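Local coordinates for pyridoxamine 5-phosphate-dependent dehydrase (Escherichia coli, PDB 3B8X), which removes the C3' hydroxyl of GDP-4-keto-6-deoxymannose by a combined transamination and deoxygenation that depends on vitamin B6, a step in making L-colitose for the O-antigen, at residues B[67-72]-B[205-210]; B[136-141]-B[293-298]. The protein carries 1 engineered substitution. All blocks are in the same frame, centred on the assembly; numbering follows the deposited sequence.

Overall arrangement
The two contacts lie on opposite sides of the chain's centre, their own centres about 31 Å apart and their nearest atoms about 16 Å apart. Both border the large mixed sheet of the PLP-dependent aminotransferase fold. In interaction 1 the 67-72 segment, on helix 58-68 and the turn that follows it, meets helix 205-214; in interaction 2 the loop after strand 129-135 meets the loop between strands 292-293 and 305-310. Along the chain the segments alternate, so each contact joins parts of the sequence separated by a segment of the other. Interaction 1 packs beside the large sheet, on M181 of strand 181-185, whereas interaction 2 ties that sheet to the smaller antiparallel one.

Interaction 1: residues B[67-72]-B[205-210]; sequences AALFFT and EEIYHI
With CG1 anti to its carbonyl carbon (chi1 -75°) and CD1 carried on outward (chi2 159°), I210 sends CD1 to T72 and leaves CG2 for A68, dividing its two branches between the parts of segment 67-72. T72 answers with CG2, likewise anti to its carbonyl carbon, while its hydroxyl is hydrogen-bonded to the carbonyl O of K74. The two methyls, I210 CD1 and T72 CG2, stand 3.2 Å apart, tighter than normal van der Waals contact, and the side chains meet at about a right angle.

A type I turn runs from A68 to F71 and packs against the first turns of helix 205-214. A68 points its methyl at that helix, CB lying 3.6 Å from I210 CG2. The same CG2 sits at the edge of the F71 ring, near its plane, and 4.1 Å from F71 CB; beyond the contact, that ring makes an edge-to-face pair with Y349 of the second subunit. I207 bends its chain so that CD1 touches two partners, 3.8 Å from T72 CG2 and 4.1 Å from L69 CD2. Both L69 and I207 also rest on M181 of strand 181-185, which carries the apolar layer down to the large sheet.

E206 closes the T72 end. Its extended side chain runs across T72, bringing OE2 to 3.3 Å from T72 CA and OE1 to 3.5 Å from T72 CG2, and OE2 accepts a hydrogen bond from the backbone N of K73. A long, weak ion pair links OE1 to R76. Between the segments themselves the contact is therefore mainly apolar, with the E206 carboxylate laid against the carbons of T72; the hydrogen bonds of that carboxylate and of the T72 hydroxyl go to K73 and K74, so polar bonding lies beside the apolar pairing and not in it.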
ATOM      1  N   ALA B  67       6.633  -5.667  -9.493  1.00 10.79           N
ATOM      2  CA  ALA B  67       5.635  -6.705  -9.674  1.00 11.07           C
ATOM      3  C   ALA B  67       5.162  -6.856 -11.111  1.00 10.47           C
ATOM      4  O   ALA B  67       4.980  -7.962 -11.638  1.00 10.82           O
ATOM      5  CB  ALA B  67       4.475  -6.401  -8.790  1.00  3.68           C
ATOM      6  N   ALA B  68       4.855  -5.738 -11.743  1.00 10.88           N
ATOM      7  CA  ALA B  68       4.363  -5.831 -13.105  1.00 13.58           C
ATOM      8  C   ALA B  68       5.242  -6.662 -14.034  1.00 17.88           C
ATOM      9  O   ALA B  68       4.729  -7.292 -14.933  1.00 15.30           O
ATOM     10  CB  ALA B  68       4.173  -4.455 -13.669  1.00  1.00           C
ATOM     11  N   LEU B  69       6.558  -6.619 -13.843  1.00 18.87           N
ATOM     12  CA  LEU B  69       7.481  -7.341 -14.697  1.00 15.06           C
ATOM     13  C   LEU B  69       7.344  -8.856 -14.625  1.00 18.65           C
ATOM     14  O   LEU B  69       7.845  -9.580 -15.474  1.00 14.49           O
ATOM     15  CB  LEU B  69       8.920  -6.932 -14.405  1.00  6.29           C
ATOM     16  CG  LEU B  69       9.192  -5.451 -14.646  1.00 19.42           C
ATOM     17  CD1 LEU B  69      10.526  -4.981 -14.047  1.00 13.83           C
ATOM     18  CD2 LEU B  69       9.071  -5.126 -16.115  1.00 12.68           C
ATOM     19  N   PHE B  70       6.618  -9.330 -13.625  1.00 10.95           N
ATOM     20  CA  PHE B  70       6.429 -10.757 -13.453  1.00  9.10           C
ATOM     21  C   PHE B  70       5.166 -11.188 -14.162  1.00 18.22           C
ATOM     22  O   PHE B  70       4.901 -12.376 -14.323  1.00 13.70           O
ATOM     23  CB  PHE B  70       6.333 -11.098 -11.960  1.00 12.88           C
ATOM     24  CG  PHE B  70       7.647 -11.028 -11.235  1.00 21.26           C
ATOM     25  CD1 PHE B  70       8.274  -9.798 -11.024  1.00 18.48           C
ATOM     26  CD2 PHE B  70       8.259 -12.198 -10.754  1.00 16.99           C
ATOM     27  CE1 PHE B  70       9.512  -9.738 -10.419  1.00 12.30           C
ATOM     28  CE2 PHE B  70       9.517 -12.160 -10.175  1.00 17.79           C
ATOM     29  CZ  PHE B  70      10.131 -10.924  -9.950  1.00 14.77           C
ATOM     30  N   PHE B  71       4.373 -10.199 -14.547  1.00  9.58           N
ATOM     31  CA  PHE B  71       3.018 -10.403 -15.045  1.00  5.19           C
ATOM     32  C   PHE B  71       2.846 -10.144 -16.511  1.00 15.52           C
ATOM     33  O   PHE B  71       1.753 -10.281 -17.045  1.00 26.44           O
ATOM     34  CB  PHE B  71       1.974  -9.626 -14.194  1.00  8.49           C
ATOM     35  CG  PHE B  71       2.053  -9.933 -12.719  1.00 31.84           C
ATOM     36  CD1 PHE B  71       2.111  -8.926 -11.782  1.00 13.51           C
ATOM     37  CD2 PHE B  71       2.123 -11.240 -12.267  1.00 12.03           C
ATOM     38  CE1 PHE B  71       2.215  -9.242 -10.438  1.00 17.96           C
ATOM     39  CE2 PHE B  71       2.268 -11.556 -10.930  1.00 19.92           C
ATOM     40  CZ  PHE B  71       2.311 -10.557 -10.009  1.00 17.51           C
ATOM     41  N   THR B  72       3.930  -9.832 -17.205  1.00  9.49           N
ATOM     42  CA  THR B  72       3.719  -9.591 -18.621  1.00 11.89           C
ATOM     43  C   THR B  72       3.514 -10.972 -19.262  1.00 30.96           C
ATOM     44  O   THR B  72       3.962 -11.982 -18.719  1.00 24.10           O
ATOM     45  CB  THR B  72       4.931  -8.909 -19.187  1.00 13.30           C
ATOM     46  OG1 THR B  72       6.085  -9.490 -18.563  1.00 19.13           O
ATOM     47  CG2 THR B  72       4.856  -7.393 -18.856  1.00 15.52           C
ATOM     48  N   GLU B 205       2.081   0.049 -23.256  1.00 22.66           N
ATOM     49  CA  GLU B 205       0.659  -0.191 -23.051  1.00 28.22           C
ATOM     50  C   GLU B 205       0.349  -1.443 -22.246  1.00 16.22           C
ATOM     51  O   GLU B 205      -0.632  -1.425 -21.502  1.00 15.64           O
ATOM     52  CB  GLU B 205      -0.105  -0.202 -24.373  1.00 19.60           C
ATOM     53  CG  GLU B 205      -1.604  -0.466 -24.208  1.00 15.80           C
ATOM     54  CD  GLU B 205      -2.366  -0.318 -25.531  1.00 18.08           C
ATOM     55  OE1 GLU B 205      -1.777  -0.703 -26.562  1.00 48.74           O
ATOM     56  OE2 GLU B 205      -3.522   0.167 -25.515  1.00 43.83           O
ATOM     57  N   GLU B 206       1.147  -2.516 -22.387  1.00 17.56           N
ATOM     58  CA  GLU B 206       0.918  -3.752 -21.595  1.00 17.62           C
ATOM     59  C   GLU B 206       1.211  -3.526 -20.112  1.00 16.95           C
ATOM     60  O   GLU B 206       0.431  -3.924 -19.229  1.00 11.56           O
ATOM     61  CB  GLU B 206       1.731  -4.974 -22.051  1.00 22.50           C
ATOM     62  CG  GLU B 206       1.299  -6.274 -21.317  1.00 20.26           C
ATOM     63  CD  GLU B 206       2.242  -7.448 -21.563  1.00 14.18           C
ATOM     64  OE1 GLU B 206       3.351  -7.171 -22.053  1.00 20.55           O
ATOM     65  OE2 GLU B 206       1.921  -8.613 -21.209  1.00 16.25           O
ATOM     66  N   ILE B 207       2.361  -2.911 -19.863  1.00 23.67           N
ATOM     67  CA  ILE B 207       2.757  -2.574 -18.508  1.00 19.79           C
ATOM     68  C   ILE B 207       1.689  -1.668 -17.890  1.00  9.74           C
ATOM     69  O   ILE B 207       1.301  -1.866 -16.747  1.00 19.34           O
ATOM     70  CB  ILE B 207       4.105  -1.863 -18.515  1.00 25.79           C
ATOM     71  CG1 ILE B 207       5.198  -2.845 -18.917  1.00 19.08           C
ATOM     72  CG2 ILE B 207       4.440  -1.351 -17.145  1.00  6.62           C
ATOM     73  CD1 ILE B 207       5.604  -3.806 -17.827  1.00 22.88           C
ATOM     74  N   TYR B 208       1.269  -0.642 -18.628  1.00  5.83           N
ATOM     75  CA  TYR B 208       0.201   0.284 -18.225  1.00 13.35           C
ATOM     76  C   TYR B 208      -1.047  -0.490 -17.782  1.00 24.21           C
ATOM     77  O   TYR B 208      -1.552  -0.353 -16.676  1.00 11.26           O
ATOM     78  CB  TYR B 208      -0.183   1.126 -19.435  1.00 14.91           C
ATOM     79  CG  TYR B 208      -1.302   2.089 -19.140  1.00  8.66           C
ATOM     80  CD1 TYR B 208      -1.305   2.821 -17.953  1.00 11.04           C
ATOM     81  CD2 TYR B 208      -2.363   2.281 -20.024  1.00 16.20           C
ATOM     82  CE1 TYR B 208      -2.319   3.726 -17.628  1.00  9.53           C
ATOM     83  CE2 TYR B 208      -3.412   3.174 -19.695  1.00 12.09           C
ATOM     84  CZ  TYR B 208      -3.364   3.911 -18.519  1.00 15.07           C
ATOM     85  OH  TYR B 208      -4.337   4.827 -18.196  1.00 15.97           O
ATOM     86  N   HIS B 209      -1.545  -1.368 -18.634  1.00 12.41           N
ATOM     87  CA  HIS B 209      -2.690  -2.162 -18.232  1.00 15.12           C
ATOM     88  C   HIS B 209      -2.380  -3.059 -17.032  1.00 10.58           C
ATOM     89  O   HIS B 209      -3.213  -3.184 -16.131  1.00 17.36           O
ATOM     90  CB  HIS B 209      -3.212  -2.960 -19.449  1.00 15.83           C
ATOM     91  CG  HIS B 209      -3.826  -2.076 -20.492  1.00 18.03           C
ATOM     92  ND1 HIS B 209      -4.206  -2.523 -21.745  1.00 21.56           N
ATOM     93  CD2 HIS B 209      -4.111  -0.752 -20.459  1.00 18.44           C
ATOM     94  CE1 HIS B 209      -4.717  -1.511 -22.426  1.00 16.93           C
ATOM     95  NE2 HIS B 209      -4.661  -0.424 -21.672  1.00 11.74           N
ATOM     96  N   ILE B 210      -1.184  -3.651 -16.981  1.00  9.91           N
ATOM     97  CA  ILE B 210      -0.869  -4.524 -15.847  1.00 11.86           C
ATOM     98  C   ILE B 210      -0.907  -3.688 -14.583  1.00  8.62           C
ATOM     99  O   ILE B 210      -1.380  -4.121 -13.531  1.00 12.07           O
ATOM    100  CB  ILE B 210       0.529  -5.162 -15.950  1.00 22.46           C
ATOM    101  CG1 ILE B 210       0.551  -6.307 -16.990  1.00 18.17           C
ATOM    102  CG2 ILE B 210       0.912  -5.735 -14.615  1.00  9.76           C
ATOM    103  CD1 ILE B 210       1.972  -6.698 -17.560  1.00 12.86           C
TER

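Interaction 2: residues B[136-141]-B[293-298]; sequences NLLGNP and DVQQET
N140 and Q295 run antiparallel alongside each other, their amide planes 62° apart, where a loop of the large aminotransferase sheet of this DegT/DnrJ/EryC1 enzyme meets one leading into the smaller antiparallel sheet. The N140 amide reads the backbone of 293-298 with both ends. OD1 takes the N-H of T298 at 2.8 Å, in the carbonyl plane, on a lone pair and almost straight (174°); ND2 gives a more bent bond to Q296 O at 2.9 Å. Together the two bonds bracket E297 and fix the rotation of the amide, and ND2 also donates to the carbonyl of T113.

Q295 comes the other way, its extended chain laying NE2 3.3 Å from N140 CB. NE2 donates to L137 O at 3.1 Å from well above the carbonyl plane, and to T113 O as well; L137 O takes N140 N from the opposite face, so two bonds grip this oxygen. OE1 meanwhile lies 3.7 Å from L138 CB. L137 itself extends to within about 5 Å of the bound cofactor-sugar adduct. At the far end, a water donates to both P141 O, at 2.8 Å, and T298 OG1, at 2.6 Å.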
ATOM      1  N   ASN B 136      17.817   8.220  -9.256  1.00 11.74           N
ATOM      2  CA  ASN B 136      18.337   9.582  -9.453  1.00  8.24           C
ATOM      3  C   ASN B 136      18.335  10.251  -8.091  1.00 17.85           C
ATOM      4  O   ASN B 136      17.287  10.680  -7.587  1.00 15.41           O
ATOM      5  CB  ASN B 136      17.489  10.368 -10.471  1.00  4.98           C
ATOM      6  CG  ASN B 136      17.448   9.681 -11.819  1.00 18.90           C
ATOM      7  OD1 ASN B 136      18.514   9.363 -12.396  1.00  7.84           O
ATOM      8  ND2 ASN B 136      16.233   9.338 -12.276  1.00 11.11           N
ATOM      9  N   LEU B 137      19.505  10.267  -7.457  1.00  7.02           N
ATOM     10  CA  LEU B 137      19.608  10.727  -6.092  1.00  5.88           C
ATOM     11  C   LEU B 137      19.559  12.223  -5.861  1.00 12.73           C
ATOM     12  O   LEU B 137      20.292  13.005  -6.471  1.00  9.08           O
ATOM     13  CB  LEU B 137      20.803  10.091  -5.360  1.00  6.90           C
ATOM     14  CG  LEU B 137      20.553   9.774  -3.876  1.00 14.49           C
ATOM     15  CD1 LEU B 137      19.765   8.464  -3.713  1.00  6.52           C
ATOM     16  CD2 LEU B 137      21.880   9.674  -3.111  1.00 17.08           C
ATOM     17  N   LEU B 138      18.703  12.581  -4.922  1.00  5.93           N
ATOM     18  CA  LEU B 138      18.588  13.937  -4.422  1.00 11.33           C
ATOM     19  C   LEU B 138      18.295  14.956  -5.497  1.00 23.40           C
ATOM     20  O   LEU B 138      18.609  16.140  -5.335  1.00  9.11           O
ATOM     21  CB  LEU B 138      19.890  14.326  -3.723  1.00  8.94           C
ATOM     22  CG  LEU B 138      19.731  14.706  -2.262  1.00 16.03           C
ATOM     23  CD1 LEU B 138      18.967  13.617  -1.518  1.00 11.41           C
ATOM     24  CD2 LEU B 138      21.112  14.981  -1.659  1.00  5.00           C
ATOM     25  N   GLY B 139      17.755  14.517  -6.617  1.00  3.60           N
ATOM     26  CA  GLY B 139      17.461  15.513  -7.624  1.00  2.79           C
ATOM     27  C   GLY B 139      18.365  15.309  -8.848  1.00  3.40           C
ATOM     28  O   GLY B 139      18.088  15.831  -9.940  1.00  8.87           O
ATOM     29  N   ASN B 140      19.454  14.595  -8.610  1.00  8.51           N
ATOM     30  CA  ASN B 140      20.444  14.416  -9.654  1.00 17.02           C
ATOM     31  C   ASN B 140      20.160  13.220 -10.543  1.00 14.14           C
ATOM     32  O   ASN B 140      20.275  12.073 -10.076  1.00 12.55           O
ATOM     33  CB  ASN B 140      21.802  14.212  -8.987  1.00 15.34           C
ATOM     34  CG  ASN B 140      22.957  14.815  -9.777  1.00 11.06           C
ATOM     35  OD1 ASN B 140      22.766  15.734 -10.596  1.00 10.06           O
ATOM     36  ND2 ASN B 140      24.180  14.324  -9.499  1.00  6.85           N
ATOM     37  N   PRO B 141      19.903  13.458 -11.835  1.00  7.06           N
ATOM     38  CA  PRO B 141      19.683  12.324 -12.746  1.00  6.80           C
ATOM     39  C   PRO B 141      20.991  11.577 -13.017  1.00 31.89           C
ATOM     40  O   PRO B 141      22.101  12.143 -12.970  1.00 18.33           O
ATOM     41  CB  PRO B 141      19.252  12.995 -14.062  1.00  7.19           C
ATOM     42  CG  PRO B 141      19.874  14.372 -14.045  1.00  9.14           C
ATOM     43  CD  PRO B 141      20.101  14.732 -12.562  1.00  7.28           C
ATOM     44  N   ASP B 293      32.483  18.703   0.839  1.00  9.38           N
ATOM     45  CA  ASP B 293      32.231  18.597  -0.605  1.00  7.67           C
ATOM     46  C   ASP B 293      30.740  18.637  -0.864  1.00 24.30           C
ATOM     47  O   ASP B 293      29.942  18.183  -0.047  1.00 10.32           O
ATOM     48  CB  ASP B 293      32.777  17.272  -1.162  1.00 20.43           C
ATOM     49  CG  ASP B 293      34.270  17.320  -1.385  1.00 16.90           C
ATOM     50  OD1 ASP B 293      34.696  18.292  -2.048  1.00 20.03           O
ATOM     51  OD2 ASP B 293      35.008  16.451  -0.844  1.00 18.19           O
ATOM     52  N   VAL B 294      30.349  19.197  -2.002  1.00  3.42           N
ATOM     53  CA  VAL B 294      28.929  19.226  -2.347  1.00 15.61           C
ATOM     54  C   VAL B 294      28.614  18.256  -3.508  1.00 23.80           C
ATOM     55  O   VAL B 294      29.497  17.554  -4.025  1.00 13.79           O
ATOM     56  CB  VAL B 294      28.490  20.656  -2.701  1.00  9.78           C
ATOM     57  CG1 VAL B 294      28.707  21.607  -1.478  1.00 11.64           C
ATOM     58  CG2 VAL B 294      29.259  21.173  -3.908  1.00 16.95           C
ATOM     59  N   GLN B 295      27.356  18.171  -3.919  1.00 10.67           N
ATOM     60  CA  GLN B 295      27.016  17.246  -4.991  1.00  7.95           C
ATOM     61  C   GLN B 295      27.407  17.821  -6.370  1.00 13.20           C
ATOM     62  O   GLN B 295      27.180  19.001  -6.654  1.00 10.07           O
ATOM     63  CB  GLN B 295      25.505  16.881  -4.955  1.00 16.96           C
ATOM     64  CG  GLN B 295      24.980  15.815  -5.966  1.00  6.51           C
ATOM     65  CD  GLN B 295      23.534  15.409  -5.659  1.00 11.73           C
ATOM     66  OE1 GLN B 295      22.773  16.207  -5.111  1.00 14.41           O
ATOM     67  NE2 GLN B 295      23.166  14.163  -5.971  1.00  3.61           N
ATOM     68  N   GLN B 296      28.030  16.967  -7.178  1.00 16.44           N
ATOM     69  CA  GLN B 296      28.356  17.313  -8.546  1.00  9.60           C
ATOM     70  C   GLN B 296      27.131  17.023  -9.381  1.00 13.49           C
ATOM     71  O   GLN B 296      26.699  15.858  -9.460  1.00 10.04           O
ATOM     72  CB  GLN B 296      29.462  16.431  -9.094  1.00 13.82           C
ATOM     73  CG  GLN B 296      29.669  16.655 -10.587  1.00 16.86           C
ATOM     74  CD  GLN B 296      30.728  15.715 -11.146  1.00 40.09           C
ATOM     75  OE1 GLN B 296      30.439  14.857 -11.987  1.00 17.34           O
ATOM     76  NE2 GLN B 296      31.947  15.824 -10.625  1.00 17.00           N
ATOM     77  N   GLU B 297      26.624  18.066 -10.031  1.00 13.59           N
ATOM     78  CA  GLU B 297      25.445  17.980 -10.876  1.00  6.93           C
ATOM     79  C   GLU B 297      25.636  17.282 -12.224  1.00 19.25           C
ATOM     80  O   GLU B 297      26.586  17.575 -12.948  1.00 15.12           O
ATOM     81  CB  GLU B 297      24.947  19.401 -11.177  1.00 10.92           C
ATOM     82  CG  GLU B 297      23.648  19.418 -12.000  1.00 18.76           C
ATOM     83  CD  GLU B 297      23.053  20.790 -12.055  1.00 23.24           C
ATOM     84  OE1 GLU B 297      23.850  21.743 -11.968  1.00 26.95           O
ATOM     85  OE2 GLU B 297      21.815  20.938 -12.138  1.00 13.39           O
ATOM     86  N   THR B 298      24.680  16.427 -12.575  1.00  9.53           N
ATOM     87  CA  THR B 298      24.623  15.770 -13.895  1.00  9.12           C
ATOM     88  C   THR B 298      23.349  16.352 -14.576  1.00  7.83           C
ATOM     89  O   THR B 298      22.357  16.601 -13.899  1.00 21.54           O
ATOM     90  CB  THR B 298      24.525  14.237 -13.715  1.00 10.59           C
ATOM     91  OG1 THR B 298      25.744  13.778 -13.122  1.00 13.07           O
ATOM     92  CG2 THR B 298      24.365  13.529 -15.068  1.00  5.29           C
TER
HETATM   93  O   HOH W   1      24.769  11.501 -12.237  1.00 13.41           O